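Local coordinates for protein pyridoxamine 5-phosphate-dependent dehydrase (Escherichia coli, PDB 3B8X) that removes the C3' hydroxyl of GDP-4-keto-6-deoxy-D-mannose with a pyridoxal phosphate-derived cofactor, a step toward L-colitose for the O-antigen, at residues B[102-111]-B[350-361]. The protein carries 1 engineered substitution. Numbering follows the deposited sequence.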
# COMPACT_ATOMS: atom_id res chain seq x y z
N LEU B 102 14.36 -12.58 2.68
CA LEU B 102 15.48 -12.92 1.81
C LEU B 102 16.85 -12.60 2.45
O LEU B 102 16.96 -11.81 3.39
CB LEU B 102 15.34 -12.24 0.46
CG LEU B 102 14.12 -12.66 -0.36
CD1 LEU B 102 13.96 -11.57 -1.49
CD2 LEU B 102 14.37 -14.03 -0.95
N ARG B 103 17.90 -13.24 1.96
CA ARG B 103 19.23 -12.94 2.49
C ARG B 103 19.74 -11.85 1.54
O ARG B 103 19.91 -12.12 0.36
CB ARG B 103 20.13 -14.19 2.37
CG ARG B 103 21.58 -14.00 2.80
CD ARG B 103 21.68 -13.29 4.14
NE ARG B 103 23.01 -13.35 4.76
CZ ARG B 103 23.68 -14.47 4.97
NH1 ARG B 103 23.16 -15.63 4.60
NH2 ARG B 103 24.87 -14.43 5.56
N VAL B 104 19.92 -10.63 2.05
CA VAL B 104 20.37 -9.53 1.21
C VAL B 104 21.89 -9.41 1.20
O VAL B 104 22.47 -9.35 2.28
CB VAL B 104 19.78 -8.18 1.72
CG1 VAL B 104 20.19 -7.00 0.79
CG2 VAL B 104 18.23 -8.27 1.83
N LYS B 105 22.49 -9.34 0.00
CA LYS B 105 23.93 -9.14 -0.17
C LYS B 105 24.24 -7.76 -0.74
O LYS B 105 24.00 -7.49 -1.93
CB LYS B 105 24.53 -10.15 -1.13
CG LYS B 105 26.08 -10.19 -1.00
CD LYS B 105 26.71 -11.23 -1.97
CE LYS B 105 27.14 -12.57 -1.31
NZ LYS B 105 27.42 -13.73 -2.28
N PHE B 106 24.82 -6.92 0.09
CA PHE B 106 25.12 -5.57 -0.35
C PHE B 106 26.42 -5.47 -1.12
O PHE B 106 27.42 -6.05 -0.73
CB PHE B 106 25.13 -4.59 0.81
CG PHE B 106 23.78 -4.36 1.41
CD1 PHE B 106 23.34 -5.14 2.48
CD2 PHE B 106 22.95 -3.36 0.94
CE1 PHE B 106 22.06 -4.95 3.03
CE2 PHE B 106 21.70 -3.10 1.55
CZ PHE B 106 21.26 -3.92 2.59
N VAL B 107 26.38 -4.67 -2.18
CA VAL B 107 27.55 -4.41 -3.01
C VAL B 107 27.73 -2.90 -3.21
O VAL B 107 26.75 -2.20 -3.39
CB VAL B 107 27.37 -5.06 -4.36
CG1 VAL B 107 28.54 -4.76 -5.29
CG2 VAL B 107 27.21 -6.57 -4.19
N ASP B 108 28.98 -2.43 -3.17
CA ASP B 108 29.32 -1.01 -3.37
C ASP B 108 28.92 -0.53 -4.75
O ASP B 108 28.76 -1.27 -5.73
CB ASP B 108 30.85 -0.81 -3.30
CG ASP B 108 31.27 0.53 -2.67
OD1 ASP B 108 30.41 1.36 -2.28
OD2 ASP B 108 32.49 0.77 -2.53
N ILE B 109 28.83 0.79 -4.83
CA ILE B 109 28.46 1.44 -6.06
C ILE B 109 29.73 1.98 -6.67
O ILE B 109 30.81 2.00 -6.04
CB ILE B 109 27.58 2.66 -5.75
CG1 ILE B 109 28.26 3.54 -4.70
CG2 ILE B 109 26.22 2.20 -5.25
CD1 ILE B 109 28.22 5.07 -5.00
N ASP B 110 29.58 2.35 -7.93
CA ASP B 110 30.63 2.97 -8.70
C ASP B 110 30.42 4.46 -8.40
O ASP B 110 29.31 4.93 -8.54
CB ASP B 110 30.42 2.66 -10.17
CG ASP B 110 31.42 3.35 -11.04
OD1 ASP B 110 31.50 4.57 -10.94
OD2 ASP B 110 32.15 2.71 -11.82
N ILE B 111 31.44 5.15 -7.88
CA ILE B 111 31.32 6.56 -7.47
C ILE B 111 31.08 7.48 -8.67
O ILE B 111 30.65 8.62 -8.50
CB ILE B 111 32.58 7.03 -6.68
CG1 ILE B 111 32.27 8.21 -5.78
CG2 ILE B 111 33.72 7.26 -7.65
CD1 ILE B 111 31.39 7.84 -4.62
N PHE B 350 17.19 -7.24 9.32
CA PHE B 350 17.59 -7.94 8.11
C PHE B 350 18.50 -9.13 8.36
O PHE B 350 19.25 -9.16 9.32
CB PHE B 350 18.41 -6.99 7.21
CG PHE B 350 17.58 -6.07 6.38
CD1 PHE B 350 16.75 -5.14 6.98
CD2 PHE B 350 17.65 -6.12 4.99
CE1 PHE B 350 16.00 -4.28 6.20
CE2 PHE B 350 16.86 -5.26 4.18
CZ PHE B 350 16.04 -4.34 4.80
N ASP B 351 18.52 -10.03 7.38
CA ASP B 351 19.44 -11.14 7.31
C ASP B 351 20.29 -10.69 6.11
O ASP B 351 19.89 -10.84 4.97
CB ASP B 351 18.67 -12.42 6.97
CG ASP B 351 19.58 -13.54 6.49
OD1 ASP B 351 20.78 -13.47 6.82
OD2 ASP B 351 19.12 -14.47 5.80
N TYR B 352 21.44 -10.08 6.36
CA TYR B 352 22.21 -9.58 5.22
C TYR B 352 23.69 -9.71 5.46
O TYR B 352 24.15 -9.93 6.57
CB TYR B 352 21.96 -8.09 5.04
CG TYR B 352 22.60 -7.24 6.13
CD1 TYR B 352 23.71 -6.45 5.88
CD2 TYR B 352 22.04 -7.20 7.40
CE1 TYR B 352 24.27 -5.64 6.88
CE2 TYR B 352 22.58 -6.41 8.42
CZ TYR B 352 23.70 -5.64 8.16
OH TYR B 352 24.22 -4.90 9.19
N THR B 353 24.43 -9.46 4.39
CA THR B 353 25.88 -9.47 4.45
C THR B 353 26.37 -8.34 3.55
O THR B 353 25.62 -7.81 2.73
CB THR B 353 26.45 -10.80 3.86
OG1 THR B 353 27.86 -10.88 4.09
CG2 THR B 353 26.20 -10.88 2.38
N VAL B 354 27.63 -8.00 3.69
CA VAL B 354 28.23 -7.02 2.81
C VAL B 354 29.35 -7.63 2.00
O VAL B 354 30.29 -8.20 2.55
CB VAL B 354 28.83 -5.86 3.54
CG1 VAL B 354 29.57 -5.04 2.52
CG2 VAL B 354 27.77 -5.03 4.18
N HIS B 355 29.30 -7.45 0.70
CA HIS B 355 30.39 -7.93 -0.12
C HIS B 355 31.56 -6.97 -0.04
O HIS B 355 31.44 -5.81 -0.39
CB HIS B 355 30.02 -7.96 -1.59
CG HIS B 355 31.18 -8.28 -2.48
ND1 HIS B 355 31.88 -9.46 -2.36
CD2 HIS B 355 31.76 -7.59 -3.49
CE1 HIS B 355 32.83 -9.49 -3.27
NE2 HIS B 355 32.78 -8.37 -3.97
N ASN B 356 32.71 -7.51 0.37
CA ASN B 356 33.95 -6.77 0.38
C ASN B 356 33.80 -5.58 1.27
O ASN B 356 33.85 -5.69 2.50
CB ASN B 356 34.26 -6.34 -1.05
CG ASN B 356 35.55 -5.59 -1.17
OD1 ASN B 356 36.45 -5.73 -0.34
ND2 ASN B 356 35.66 -4.80 -2.22
N ASN B 357 33.58 -4.44 0.66
CA ASN B 357 33.33 -3.26 1.46
C ASN B 357 32.45 -2.29 0.64
O ASN B 357 32.27 -2.46 -0.56
CB ASN B 357 34.66 -2.59 1.81
CG ASN B 357 35.37 -2.04 0.59
OD1 ASN B 357 34.85 -1.16 -0.09
ND2 ASN B 357 36.54 -2.59 0.28
N VAL B 358 31.98 -1.24 1.28
CA VAL B 358 31.22 -0.24 0.56
C VAL B 358 31.87 1.10 0.82
O VAL B 358 31.23 2.06 1.25
CB VAL B 358 29.76 -0.25 1.00
CG1 VAL B 358 29.10 -1.54 0.48
CG2 VAL B 358 29.69 -0.14 2.55
N ASP B 359 33.18 1.17 0.61
CA ASP B 359 33.88 2.45 0.82
C ASP B 359 33.35 3.59 -0.05
O ASP B 359 33.29 4.74 0.36
CB ASP B 359 35.36 2.26 0.50
CG ASP B 359 36.08 1.37 1.53
OD1 ASP B 359 35.49 0.92 2.53
OD2 ASP B 359 37.28 1.14 1.32
N ASN B 360 33.02 3.27 -1.29
CA ASN B 360 32.54 4.30 -2.19
C ASN B 360 31.22 4.82 -1.69
O ASN B 360 30.99 6.02 -1.73
CB ASN B 360 32.30 3.73 -3.57
CG ASN B 360 33.56 3.52 -4.33
OD1 ASN B 360 34.60 4.07 -4.00
ND2 ASN B 360 33.48 2.74 -5.37
N ALA B 361 30.34 3.92 -1.28
CA ALA B 361 29.01 4.28 -0.76
C ALA B 361 29.24 5.16 0.47
O ALA B 361 28.54 6.16 0.67
CB ALA B 361 28.20 3.00 -0.41
O HOH W 1 16.39 -9.94 5.47
O HOH W 2 20.23 -17.06 5.16
O HOH W 3 31.03 -4.61 -2.62
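Asp108 reaches across to the first turn of the helix that begins after Val358: its OD2 accepts the backbone N of Asn360 (2.8 Å). Asp108 OD1 takes Ala361 N at 2.7 Å. Each oxygen uses its syn lone pair, so the carboxylate receives two neighbouring N-H groups as a fork. A short acid suits this buried spot, and the methyl-sized Ala361 lets it come close. Asn360 answers from the helix; its ND2 lies in the carbonyl plane of Ile109 O, 2.9 Å away, and fixes the amide's rotation. Asn357 OD1 closes an Asx turn onto Asp359 N.

Upstream, strand 351-354 adds in parallel to 103-107 as the last strand of the large sheet within this chain. The ladder runs from Val104 N to Asp351 O, through Thr353 and Phe106, to His355 N on Phe106 O (2.7 Å). Val104, Phe106, Tyr352 and Val354 share one face; the first two are buried, as suits apolar side chains. With CG beside its backbone N (chi1 -68°), Phe106 brings CE1 to 3.6 Å from Tyr352 CD1, the ring planes 87° apart, while Tyr94 meets its ring from helix 91-99.

The Arg103 end is looser and wetter. Arg103 and exposed Asp351 form at most a charge-only pair, the oxygen's modelled position being doubtful, and a water joins Leu102 O to Asp351 N. By contrast, two N-H bonds at a helix N-terminus probably stabilise buried Asp108 as the anion, tying the helix start to the loop after strand 103-107.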